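Local coordinates for protein arylsulfatase (Pseudoalteromonas sp. MB47, PDB 7AJ0) that probably removes sulfate groups from fucoidan as an exo-acting, calcium-binding, hexameric member of the sulfatase family, at residues A[347-352]-A[474-479]; A[197-200]-A[204-207]; A[254-259]-A[312-317]; A[116-121]-A[136-141]. All blocks are in the same frame, centred on the assembly; numbering follows the deposited sequence.

Contact 1. Residues A[347-352]-A[474-479]; sequences TTWEGG and PKEMAS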
loop_
_atom_site.group_PDB
_atom_site.type_symbol
_atom_site.label_atom_id
_atom_site.label_comp_id
_atom_site.label_asym_id
_atom_site.label_seq_id
_atom_site.Cartn_x
_atom_site.Cartn_y
_atom_site.Cartn_z
ATOM N N THR A 347 13.239 8.946 13.755
ATOM C CA THR A 347 13.595 7.723 13.056
ATOM C C THR A 347 15.091 7.739 12.784
ATOM O O THR A 347 15.728 8.795 12.770
ATOM C CB THR A 347 12.835 7.564 11.732
ATOM O OG1 THR A 347 13.294 8.543 10.789
ATOM C CG2 THR A 347 11.340 7.736 11.943
ATOM N N THR A 348 15.650 6.551 12.562
ATOM C CA THR A 348 17.048 6.416 12.181
ATOM C C THR A 348 17.225 6.296 10.672
ATOM O O THR A 348 18.250 5.783 10.212
ATOM C CB THR A 348 17.684 5.222 12.892
ATOM O OG1 THR A 348 16.818 4.086 12.799
ATOM C CG2 THR A 348 17.942 5.563 14.354
ATOM N N TRP A 349 16.241 6.737 9.893
ATOM C CA TRP A 349 16.516 7.075 8.507
ATOM C C TRP A 349 17.490 8.251 8.475
ATOM O O TRP A 349 17.662 8.975 9.460
ATOM C CB TRP A 349 15.237 7.434 7.757
ATOM C CG TRP A 349 14.283 6.293 7.575
ATOM C CD1 TRP A 349 13.020 6.197 8.080
ATOM C CD2 TRP A 349 14.513 5.088 6.836
ATOM N NE1 TRP A 349 12.446 5.008 7.699
ATOM C CE2 TRP A 349 13.343 4.308 6.936
ATOM C CE3 TRP A 349 15.592 4.592 6.101
ATOM C CZ2 TRP A 349 13.225 3.060 6.331
ATOM C CZ3 TRP A 349 15.473 3.356 5.500
ATOM C CH2 TRP A 349 14.298 2.603 5.619
ATOM N N GLU A 350 18.138 8.443 7.329
ATOM C CA GLU A 350 19.101 9.535 7.226
ATOM C C GLU A 350 18.447 10.882 7.509
ATOM O O GLU A 350 19.095 11.781 8.058
ATOM C CB GLU A 350 19.752 9.525 5.847
ATOM C CG GLU A 350 20.657 8.326 5.626
ATOM C CD GLU A 350 21.865 8.346 6.537
ATOM O OE1 GLU A 350 22.646 9.318 6.455
ATOM O OE2 GLU A 350 22.028 7.402 7.342
ATOM N N GLY A 351 17.165 11.032 7.168
ATOM C CA GLY A 351 16.481 12.285 7.430
ATOM C C GLY A 351 16.466 12.671 8.895
ATOM O O GLY A 351 16.393 13.857 9.228
ATOM N N GLY A 352 16.541 11.690 9.786
ATOM C CA GLY A 352 16.456 11.968 11.203
ATOM C C GLY A 352 17.781 12.268 11.873
ATOM O O GLY A 352 17.817 12.991 12.875
ATOM N N PRO A 474 21.073 7.951 -1.647
ATOM C CA PRO A 474 21.070 8.796 -0.441
ATOM C C PRO A 474 19.699 8.918 0.188
ATOM O O PRO A 474 19.594 9.119 1.404
ATOM C CB PRO A 474 21.573 10.156 -0.953
ATOM C CG PRO A 474 22.095 9.907 -2.342
ATOM C CD PRO A 474 21.347 8.726 -2.869
ATOM N N LYS A 475 18.640 8.811 -0.609
ATOM C CA LYS A 475 17.274 8.909 -0.121
ATOM C C LYS A 475 16.728 7.570 0.361
ATOM O O LYS A 475 15.545 7.489 0.708
ATOM C CB LYS A 475 16.372 9.486 -1.216
ATOM C CG LYS A 475 16.857 10.829 -1.758
ATOM C CD LYS A 475 15.771 11.563 -2.534
ATOM C CE LYS A 475 15.349 10.810 -3.783
ATOM N NZ LYS A 475 14.314 11.567 -4.542
ATOM N N GLU A 476 17.559 6.528 0.385
ATOM C CA GLU A 476 17.195 5.224 0.940
ATOM C C GLU A 476 15.855 4.738 0.390
ATOM O O GLU A 476 14.939 4.378 1.132
ATOM C CB GLU A 476 17.169 5.280 2.469
ATOM C CG GLU A 476 18.527 5.524 3.105
ATOM C CD GLU A 476 18.436 5.754 4.602
ATOM O OE1 GLU A 476 18.926 4.899 5.371
ATOM O OE2 GLU A 476 17.869 6.790 5.012
ATOM N N MET A 477 15.757 4.705 -0.938
ATOM C CA MET A 477 14.485 4.393 -1.578
ATOM C C MET A 477 14.223 2.892 -1.647
ATOM O O MET A 477 13.071 2.462 -1.521
ATOM C CB MET A 477 14.454 5.002 -2.981
ATOM C CG MET A 477 14.526 6.519 -2.980
ATOM S SD MET A 477 14.764 7.202 -4.627
ATOM C CE MET A 477 13.211 6.757 -5.409
ATOM N N ALA A 478 15.258 2.081 -1.850
ATOM C CA ALA A 478 15.067 0.637 -1.915
ATOM C C ALA A 478 16.370 -0.065 -1.556
ATOM O O ALA A 478 17.408 0.187 -2.175
ATOM C CB ALA A 478 14.588 0.204 -3.307
ATOM N N SER A 479 16.301 -0.955 -0.571
ATOM C CA SER A 479 17.489 -1.626 -0.066
ATOM C C SER A 479 17.950 -2.723 -1.014
ATOM O O SER A 479 17.137 -3.431 -1.615
ATOM C CB SER A 479 17.206 -2.222 1.314
ATOM O OG SER A 479 18.199 -3.165 1.670
#

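Contact 2. Residues A[197-200]-A[204-207]; sequences DMMT and LYTK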
loop_
_atom_site.group_PDB
_atom_site.type_symbol
_atom_site.label_atom_id
_atom_site.label_comp_id
_atom_site.label_asym_id
_atom_site.label_seq_id
_atom_site.Cartn_x
_atom_site.Cartn_y
_atom_site.Cartn_z
ATOM N N ASP A 197 -8.953 21.425 22.769
ATOM C CA ASP A 197 -9.484 20.346 23.595
ATOM C C ASP A 197 -9.008 20.446 25.038
ATOM O O ASP A 197 -9.672 19.923 25.940
ATOM C CB ASP A 197 -9.088 18.987 23.015
ATOM C CG ASP A 197 -7.587 18.818 22.895
ATOM O OD1 ASP A 197 -6.897 19.818 22.607
ATOM O OD2 ASP A 197 -7.094 17.687 23.084
ATOM N N MET A 198 -7.877 21.104 25.274
ATOM C CA MET A 198 -7.360 21.364 26.611
ATOM C C MET A 198 -7.531 22.810 27.043
ATOM O O MET A 198 -7.822 23.068 28.212
ATOM C CB MET A 198 -5.875 20.986 26.677
ATOM C CG MET A 198 -5.229 21.192 28.036
ATOM S SD MET A 198 -4.395 22.786 28.199
ATOM C CE MET A 198 -2.954 22.526 27.170
ATOM N N MET A 199 -7.392 23.764 26.120
ATOM C CA MET A 199 -7.363 25.173 26.494
ATOM C C MET A 199 -8.753 25.725 26.788
ATOM O O MET A 199 -8.911 26.549 27.695
ATOM C CB MET A 199 -6.695 25.985 25.384
ATOM C CG MET A 199 -5.193 25.775 25.298
ATOM S SD MET A 199 -4.328 26.505 26.705
ATOM C CE MET A 199 -4.230 28.217 26.188
ATOM N N THR A 200 -9.765 25.301 26.036
ATOM C CA THR A 200 -11.127 25.777 26.237
ATOM C C THR A 200 -11.949 24.855 27.127
ATOM O O THR A 200 -13.134 25.121 27.346
ATOM C CB THR A 200 -11.828 25.957 24.887
ATOM O OG1 THR A 200 -11.990 24.685 24.248
ATOM C CG2 THR A 200 -11.009 26.875 23.985
ATOM N N LEU A 204 -10.090 20.689 32.456
ATOM C CA LEU A 204 -8.857 20.092 31.949
ATOM C C LEU A 204 -7.726 21.113 31.923
ATOM O O LEU A 204 -6.571 20.776 32.209
ATOM C CB LEU A 204 -9.101 19.512 30.559
ATOM C CG LEU A 204 -8.119 18.470 30.028
ATOM C CD1 LEU A 204 -7.929 17.332 31.012
ATOM C CD2 LEU A 204 -8.618 17.937 28.687
ATOM N N TYR A 205 -8.039 22.369 31.592
ATOM C CA TYR A 205 -7.013 23.405 31.594
ATOM C C TYR A 205 -6.489 23.662 33.002
ATOM O O TYR A 205 -5.277 23.813 33.203
ATOM C CB TYR A 205 -7.566 24.696 30.993
ATOM C CG TYR A 205 -6.607 25.854 31.102
ATOM C CD1 TYR A 205 -5.561 26.000 30.201
ATOM C CD2 TYR A 205 -6.735 26.795 32.116
ATOM C CE1 TYR A 205 -4.673 27.050 30.302
ATOM C CE2 TYR A 205 -5.851 27.852 32.224
ATOM C CZ TYR A 205 -4.822 27.974 31.314
ATOM O OH TYR A 205 -3.940 29.025 31.416
ATOM N N THR A 206 -7.385 23.716 33.989
ATOM C CA THR A 206 -6.957 23.946 35.365
ATOM C C THR A 206 -5.960 22.887 35.818
ATOM O O THR A 206 -4.998 23.193 36.531
ATOM C CB THR A 206 -8.170 23.965 36.295
ATOM O OG1 THR A 206 -8.987 25.103 35.995
ATOM C CG2 THR A 206 -7.730 24.017 37.750
ATOM N N LYS A 207 -6.173 21.633 35.412
ATOM C CA LYS A 207 -5.262 20.566 35.811
ATOM C C LYS A 207 -3.936 20.664 35.064
ATOM O O LYS A 207 -2.865 20.651 35.680
ATOM C CB LYS A 207 -5.915 19.205 35.567
ATOM C CG LYS A 207 -7.069 18.899 36.504
ATOM C CD LYS A 207 -7.764 17.600 36.119
ATOM C CE LYS A 207 -8.882 17.264 37.094
ATOM N NZ LYS A 207 -9.785 16.206 36.559
#

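Contact 3. Residues A[254-259]-A[312-317]; sequences QAVDEG and KGQLEN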
loop_
_atom_site.group_PDB
_atom_site.type_symbol
_atom_site.label_atom_id
_atom_site.label_comp_id
_atom_site.label_asym_id
_atom_site.label_seq_id
_atom_site.Cartn_x
_atom_site.Cartn_y
_atom_site.Cartn_z
ATOM N N GLN A 254 31.481 39.548 28.670
ATOM C CA GLN A 254 32.007 39.440 30.025
ATOM C C GLN A 254 33.234 38.538 30.077
ATOM O O GLN A 254 34.186 38.821 30.813
ATOM C CB GLN A 254 30.915 38.924 30.960
ATOM C CG GLN A 254 31.312 38.871 32.421
ATOM C CD GLN A 254 30.153 38.484 33.321
ATOM O OE1 GLN A 254 29.032 38.277 32.855
ATOM N NE2 GLN A 254 30.419 38.385 34.619
ATOM N N ALA A 255 33.238 37.453 29.299
ATOM C CA ALA A 255 34.384 36.549 29.309
ATOM C C ALA A 255 35.585 37.166 28.602
ATOM O O ALA A 255 36.726 37.008 29.051
ATOM C CB ALA A 255 34.009 35.217 28.659
ATOM N N VAL A 256 35.354 37.868 27.493
ATOM C CA VAL A 256 36.464 38.470 26.764
ATOM C C VAL A 256 37.063 39.621 27.564
ATOM O O VAL A 256 38.277 39.849 27.539
ATOM C CB VAL A 256 36.011 38.926 25.367
ATOM C CG1 VAL A 256 37.134 39.675 24.664
ATOM C CG2 VAL A 256 35.554 37.730 24.539
ATOM N N ASP A 257 36.219 40.368 28.286
ATOM C CA ASP A 257 36.722 41.479 29.089
ATOM C C ASP A 257 37.513 40.990 30.296
ATOM O O ASP A 257 38.409 41.694 30.777
ATOM C CB ASP A 257 35.564 42.373 29.537
ATOM C CG ASP A 257 34.942 43.147 28.385
ATOM O OD1 ASP A 257 35.498 43.109 27.267
ATOM O OD2 ASP A 257 33.894 43.795 28.598
ATOM N N GLU A 258 37.197 39.795 30.802
ATOM C CA GLU A 258 37.974 39.198 31.881
ATOM C C GLU A 258 39.244 38.519 31.385
ATOM O O GLU A 258 40.090 38.148 32.207
ATOM C CB GLU A 258 37.129 38.173 32.641
ATOM C CG GLU A 258 35.932 38.761 33.363
ATOM C CD GLU A 258 35.003 37.693 33.911
ATOM O OE1 GLU A 258 35.463 36.549 34.113
ATOM O OE2 GLU A 258 33.812 37.998 34.133
ATOM N N GLY A 259 39.393 38.340 30.075
ATOM C CA GLY A 259 40.556 37.667 29.539
ATOM C C GLY A 259 40.543 36.166 29.683
ATOM O O GLY A 259 41.608 35.541 29.629
ATOM N N LYS A 312 35.218 42.173 18.942
ATOM C CA LYS A 312 36.035 41.946 20.125
ATOM C C LYS A 312 37.409 41.378 19.796
ATOM O O LYS A 312 38.189 41.112 20.716
ATOM C CB LYS A 312 35.307 41.000 21.086
ATOM C CG LYS A 312 34.017 41.574 21.646
ATOM C CD LYS A 312 34.176 41.981 23.102
ATOM C CE LYS A 312 33.420 43.266 23.402
ATOM N NZ LYS A 312 33.379 43.550 24.864
ATOM N N GLY A 313 37.722 41.180 18.519
ATOM C CA GLY A 313 39.012 40.641 18.142
ATOM C C GLY A 313 39.246 39.211 18.567
ATOM O O GLY A 313 40.393 38.831 18.827
ATOM N N GLN A 314 38.189 38.399 18.630
ATOM C CA GLN A 314 38.294 37.023 19.099
ATOM C C GLN A 314 37.961 35.988 18.029
ATOM O O GLN A 314 37.823 34.804 18.356
ATOM C CB GLN A 314 37.376 36.810 20.311
ATOM C CG GLN A 314 37.831 37.520 21.568
ATOM C CD GLN A 314 39.108 36.933 22.137
ATOM O OE1 GLN A 314 39.237 35.717 22.290
ATOM N NE2 GLN A 314 40.065 37.798 22.451
ATOM N N LEU A 315 37.831 36.390 16.763
ATOM C CA LEU A 315 37.489 35.415 15.731
ATOM C C LEU A 315 38.641 34.445 15.487
ATOM O O LEU A 315 38.419 33.251 15.258
ATOM C CB LEU A 315 37.108 36.114 14.430
ATOM C CG LEU A 315 35.619 36.288 14.128
ATOM C CD1 LEU A 315 35.442 36.827 12.710
ATOM C CD2 LEU A 315 34.836 34.995 14.303
ATOM N N GLU A 316 39.881 34.939 15.530
ATOM C CA GLU A 316 41.026 34.075 15.273
ATOM C C GLU A 316 41.215 33.025 16.358
ATOM O O GLU A 316 41.908 32.029 16.124
ATOM C CB GLU A 316 42.302 34.911 15.144
ATOM C CG GLU A 316 42.418 35.678 13.834
ATOM C CD GLU A 316 41.577 36.943 13.806
ATOM O OE1 GLU A 316 41.182 37.428 14.890
ATOM O OE2 GLU A 316 41.316 37.454 12.695
ATOM N N ASN A 317 40.621 33.223 17.533
ATOM C CA ASN A 317 40.811 32.325 18.665
ATOM C C ASN A 317 39.518 31.622 19.056
ATOM O O ASN A 317 39.400 31.127 20.182
ATOM C CB ASN A 317 41.375 33.102 19.857
ATOM C CG ASN A 317 42.062 32.206 20.864
ATOM O OD1 ASN A 317 42.703 31.217 20.503
ATOM N ND2 ASN A 317 41.933 32.546 22.141
#

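Contact 4. Residues A[116-121]-A[136-141]; sequences VRSGLV and EKEVSQ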
loop_
_atom_site.group_PDB
_atom_site.type_symbol
_atom_site.label_atom_id
_atom_site.label_comp_id
_atom_site.label_asym_id
_atom_site.label_seq_id
_atom_site.Cartn_x
_atom_site.Cartn_y
_atom_site.Cartn_z
ATOM N N VAL A 116 21.918 5.860 25.518
ATOM C CA VAL A 116 21.549 4.575 26.100
ATOM C C VAL A 116 22.498 4.214 27.238
ATOM O O VAL A 116 22.116 3.494 28.170
ATOM C CB VAL A 116 21.517 3.481 25.017
ATOM C CG1 VAL A 116 22.918 3.191 24.493
ATOM C CG2 VAL A 116 20.865 2.221 25.563
ATOM N N ARG A 117 23.738 4.708 27.193
ATOM C CA ARG A 117 24.672 4.442 28.281
ATOM C C ARG A 117 24.314 5.250 29.523
ATOM O O ARG A 117 24.412 4.749 30.649
ATOM C CB ARG A 117 26.101 4.767 27.849
ATOM C CG ARG A 117 26.564 4.076 26.579
ATOM C CD ARG A 117 28.063 4.244 26.397
ATOM N NE ARG A 117 28.524 3.831 25.075
ATOM C CZ ARG A 117 28.871 2.590 24.748
ATOM N NH1 ARG A 117 28.805 1.616 25.644
ATOM N NH2 ARG A 117 29.282 2.321 23.517
ATOM N N SER A 118 23.897 6.501 29.335
ATOM C CA SER A 118 23.659 7.409 30.449
ATOM C C SER A 118 22.259 7.291 31.029
ATOM O O SER A 118 22.058 7.598 32.210
ATOM C CB SER A 118 23.893 8.856 30.002
ATOM O OG SER A 118 22.954 9.242 29.011
ATOM N N GLY A 119 21.290 6.846 30.235
ATOM C CA GLY A 119 19.903 6.877 30.634
ATOM C C GLY A 119 19.154 8.110 30.189
ATOM O O GLY A 119 17.952 8.222 30.464
ATOM N N LEU A 120 19.822 9.032 29.504
ATOM C CA LEU A 120 19.220 10.290 29.068
ATOM C C LEU A 120 18.550 10.141 27.706
ATOM O O LEU A 120 18.833 10.879 26.761
ATOM C CB LEU A 120 20.284 11.381 29.046
ATOM C CG LEU A 120 20.991 11.625 30.381
ATOM C CD1 LEU A 120 22.187 12.550 30.216
ATOM C CD2 LEU A 120 20.012 12.191 31.402
ATOM N N VAL A 121 17.650 9.158 27.600
ATOM C CA VAL A 121 16.861 8.984 26.387
ATOM C C VAL A 121 15.543 9.741 26.444
ATOM O O VAL A 121 14.890 9.913 25.402
ATOM C CB VAL A 121 16.574 7.492 26.113
ATOM C CG1 VAL A 121 17.879 6.727 25.920
ATOM C CG2 VAL A 121 15.748 6.873 27.243
ATOM N N GLU A 136 24.597 13.310 38.040
ATOM C CA GLU A 136 25.686 13.190 39.005
ATOM C C GLU A 136 26.831 12.380 38.413
ATOM O O GLU A 136 28.004 12.748 38.546
ATOM C CB GLU A 136 25.183 12.548 40.298
ATOM C CG GLU A 136 24.160 13.387 41.054
ATOM C CD GLU A 136 23.737 12.753 42.370
ATOM O OE1 GLU A 136 22.755 13.235 42.977
ATOM O OE2 GLU A 136 24.386 11.774 42.798
ATOM N N LYS A 137 26.497 11.293 37.716
ATOM C CA LYS A 137 27.481 10.383 37.140
ATOM C C LYS A 137 28.109 10.950 35.874
ATOM O O LYS A 137 29.320 10.813 35.669
ATOM C CB LYS A 137 26.786 9.045 36.870
ATOM C CG LYS A 137 27.555 7.988 36.108
ATOM C CD LYS A 137 26.625 6.779 35.896
ATOM C CE LYS A 137 27.249 5.675 35.048
ATOM N NZ LYS A 137 28.233 4.844 35.802
ATOM N N GLU A 138 27.316 11.598 35.026
ATOM C CA GLU A 138 27.834 12.123 33.772
ATOM C C GLU A 138 28.733 13.334 34.023
ATOM O O GLU A 138 28.639 14.013 35.049
ATOM C CB GLU A 138 26.685 12.501 32.838
ATOM C CG GLU A 138 25.733 11.355 32.517
ATOM C CD GLU A 138 26.436 10.162 31.895
ATOM O OE1 GLU A 138 26.062 9.012 32.215
ATOM O OE2 GLU A 138 27.366 10.379 31.089
ATOM N N VAL A 139 29.612 13.599 33.059
ATOM C CA VAL A 139 30.609 14.660 33.157
ATOM C C VAL A 139 30.475 15.550 31.928
ATOM O O VAL A 139 30.875 15.157 30.824
ATOM C CB VAL A 139 32.034 14.099 33.267
ATOM C CG1 VAL A 139 33.049 15.227 33.265
ATOM C CG2 VAL A 139 32.174 13.247 34.518
ATOM N N SER A 140 29.929 16.748 32.116
ATOM C CA SER A 140 29.746 17.672 31.009
ATOM C C SER A 140 31.056 18.388 30.686
ATOM O O SER A 140 31.978 18.451 31.504
ATOM C CB SER A 140 28.665 18.700 31.339
ATOM O OG SER A 140 29.071 19.533 32.411
ATOM N N GLN A 141 31.130 18.933 29.468
ATOM C CA GLN A 141 32.305 19.719 29.107
ATOM C C GLN A 141 32.364 21.008 29.915
ATOM O O GLN A 141 33.453 21.545 30.148
ATOM C CB GLN A 141 32.325 20.024 27.608
ATOM C CG GLN A 141 31.181 20.874 27.095
ATOM C CD GLN A 141 30.067 20.043 26.488
ATOM O OE1 GLN A 141 29.337 19.358 27.200
ATOM N NE2 GLN A 141 29.935 20.095 25.166
#

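Contact 1. Residues A[347-352]-A[474-479]
E476 reaches from the loop 474-479 to the start of helix 350-353, where its carboxylate meets both W349 and E350. The hydrogen bond is nearly straight: E350 N gives its hydrogen to E476 OE2 over 2.9 Å at 173°, arriving on the syn side and 20° out of the carboxylate plane. W349 takes the N-cap position, so the glutamate receives the first N-H of the helix and its negative charge probably suits the positive end of the helix dipole. The carboxylate also meets the indole at its edge, near the ring plane, W349 CE3 lying 3.3 Å from E476 OE2 and the two planes almost perpendicular (85°). On E350, CG stands anti to the carbonyl carbon, which brings it to 3.2 Å from E476 OE2. The charges are alike: E350 OE2 and E476 OE1 lie 4.4 Å apart, but K438 NZ makes a salt bridge to each and is likely to offset their repulsion, while Y97 OH binds E350 OE1 and H440 NE2 binds E476 OE1. With E476 cut back to an alanine, the E350 N-H and H440 would probably lose their acceptor, and K438 one of its carboxylates. Around the contact, F468 of strand 466-469 packs on W349 and E476, V443 of strand 442-446 touches the indole, and strand 437-440 supplies K438 and H440.

Contact 2. Residues A[197-200]-A[204-207]
M198 and Y205, 5.4 Å apart at their CA atoms, are the nearest such pair between the end of helix 196-199 and helix 202-208, which follows after a tight turn. At that point M198 O rests 3.2 Å from Y205 CB; its neighbour Y205 N is also near, but the angle is too poor for a hydrogen bond. Two methionine sulfurs then share the phenol ring in Met-aromatic contacts. M198 SD lies at the ring edge, 4.0 Å from Y205 CD1, placed there by a chain that runs anti to the backbone N (chi1 -179°) and then bends. M199 SD comes in obliquely, 3.7 Å from Y205 CE1. L204 turns its CD2 branch onto the preceding helix, 3.5 Å from D197 O, and L204 CG approaches M198 CG. One neighbouring subunit packs its W487 on M198 and its L435 on L204 and bonds D197 OD2 through its Y437; M289 of a further subunit also packs on D197. These two short consecutive helices are thus joined by dispersion and sulfur-aromatic contacts, whose geometry is less strictly directional than that of hydrogen bonds.

Contact 3. Residues A[254-259]-A[312-317]
D257 and K312 form the one charged link between the end of helix 240-258 and the loop after helix 290-311. K312 NZ stands 3.2 Å from D257 OD1, a salt bridge whose hydrogen bond is weak, and D257 OD2 is farther from the ammonium of K312, at 3.8 Å from NZ. The two side chains meet at about a right angle. To get there the lysine chain bends at chi2 (-106°) and chi3, and on the way its CD passes 4.1 Å from V256 CG1. V256 also meets Q314, the valine's CG2 lying 3.7 Å from Q314 CG as the two side chains run past each other in opposite senses. The amide oxygen of Q314 is satisfied from outside, OE1 accepting from N53 ND2 at the start of strand 53-59, and the backbone O of Q314 takes T318 OG1. Within the helix, Q254 NE2 makes a weak bond to E258 OE2, and E258 N is held by Q254 O at 3.2 Å. N317 binds N53 through the backbone, with a weak bond from N317 ND2 to K51 O. Both helices end in Schellman motifs on positive-phi glycines, G259 and G313, and each leads into a strand, 262-267 or 318-324, parallel to 53-59 in the central sheet, the helix-to-strand succession characteristic of the alpha/beta sulfatase fold of the alkaline phosphatase clan.

Contact 4. Residues A[116-121]-A[136-141]
S118 and E138 meet carbon to oxygen: the carboxylate of E138 lies against the methylene of the serine, with E138 OE1 leading at 3.1 Å from S118 CB. E138 CD follows at 3.4 Å from S118 CB, whereas E138 OE2 stands farther off, 3.9 Å from S118 CB, and is engaged in a salt bridge with R113 NE. The glutamate chain is bent at chi2 (-57°), which folds its carboxylate across the short gap to the turn that follows helix 115-118. The serine hydroxyl turns back to its own turn and helix. With OG placed between the backbone N and the carbonyl carbon (chi1 64°), S118 OG accepts from L120 N over 3.2 Å at 159°, and it is hydrogen-bonded to P115 O, just before the segment. This is an ST turn; it spans G119, whose positive phi ends the helix, and L120 stands at the centre of an inverse gamma turn. Beside the carboxylate, L120 points toward the other segment and its CD1 comes to 4.4 Å from E138 CG. Loss of the carboxylate, as with an alanine here, is likely to strand the charge of R113 and open a gap beside S118 and L120. E138 also touches T111 of helix 102-111, and M398, from a loop, packs on it as well.

Overall arrangement
The four contacts are spread over the subunit without touching. Contact 4 is the one nearest the centre of the chain, with the L120 side chain about 14 Å from the calcium ion held by D60, D61, C102, D325 and N326; contact 1 adjoins the same region through G352, backbone-bonded to G327, just after N326. The nearest atoms of contact 1 and contact 4 are about 11 Å apart. Contact 3 lies on the opposite side of the chain's centre from contact 1, centres 42 Å apart, near the start of strand 318-324, whose far end leads to D325 and N326. Contact 2 is the outlier, 48 Å from contact 3 between centres; like contact 1, it borders other subunits, whereas contacts 3 and 4 do not.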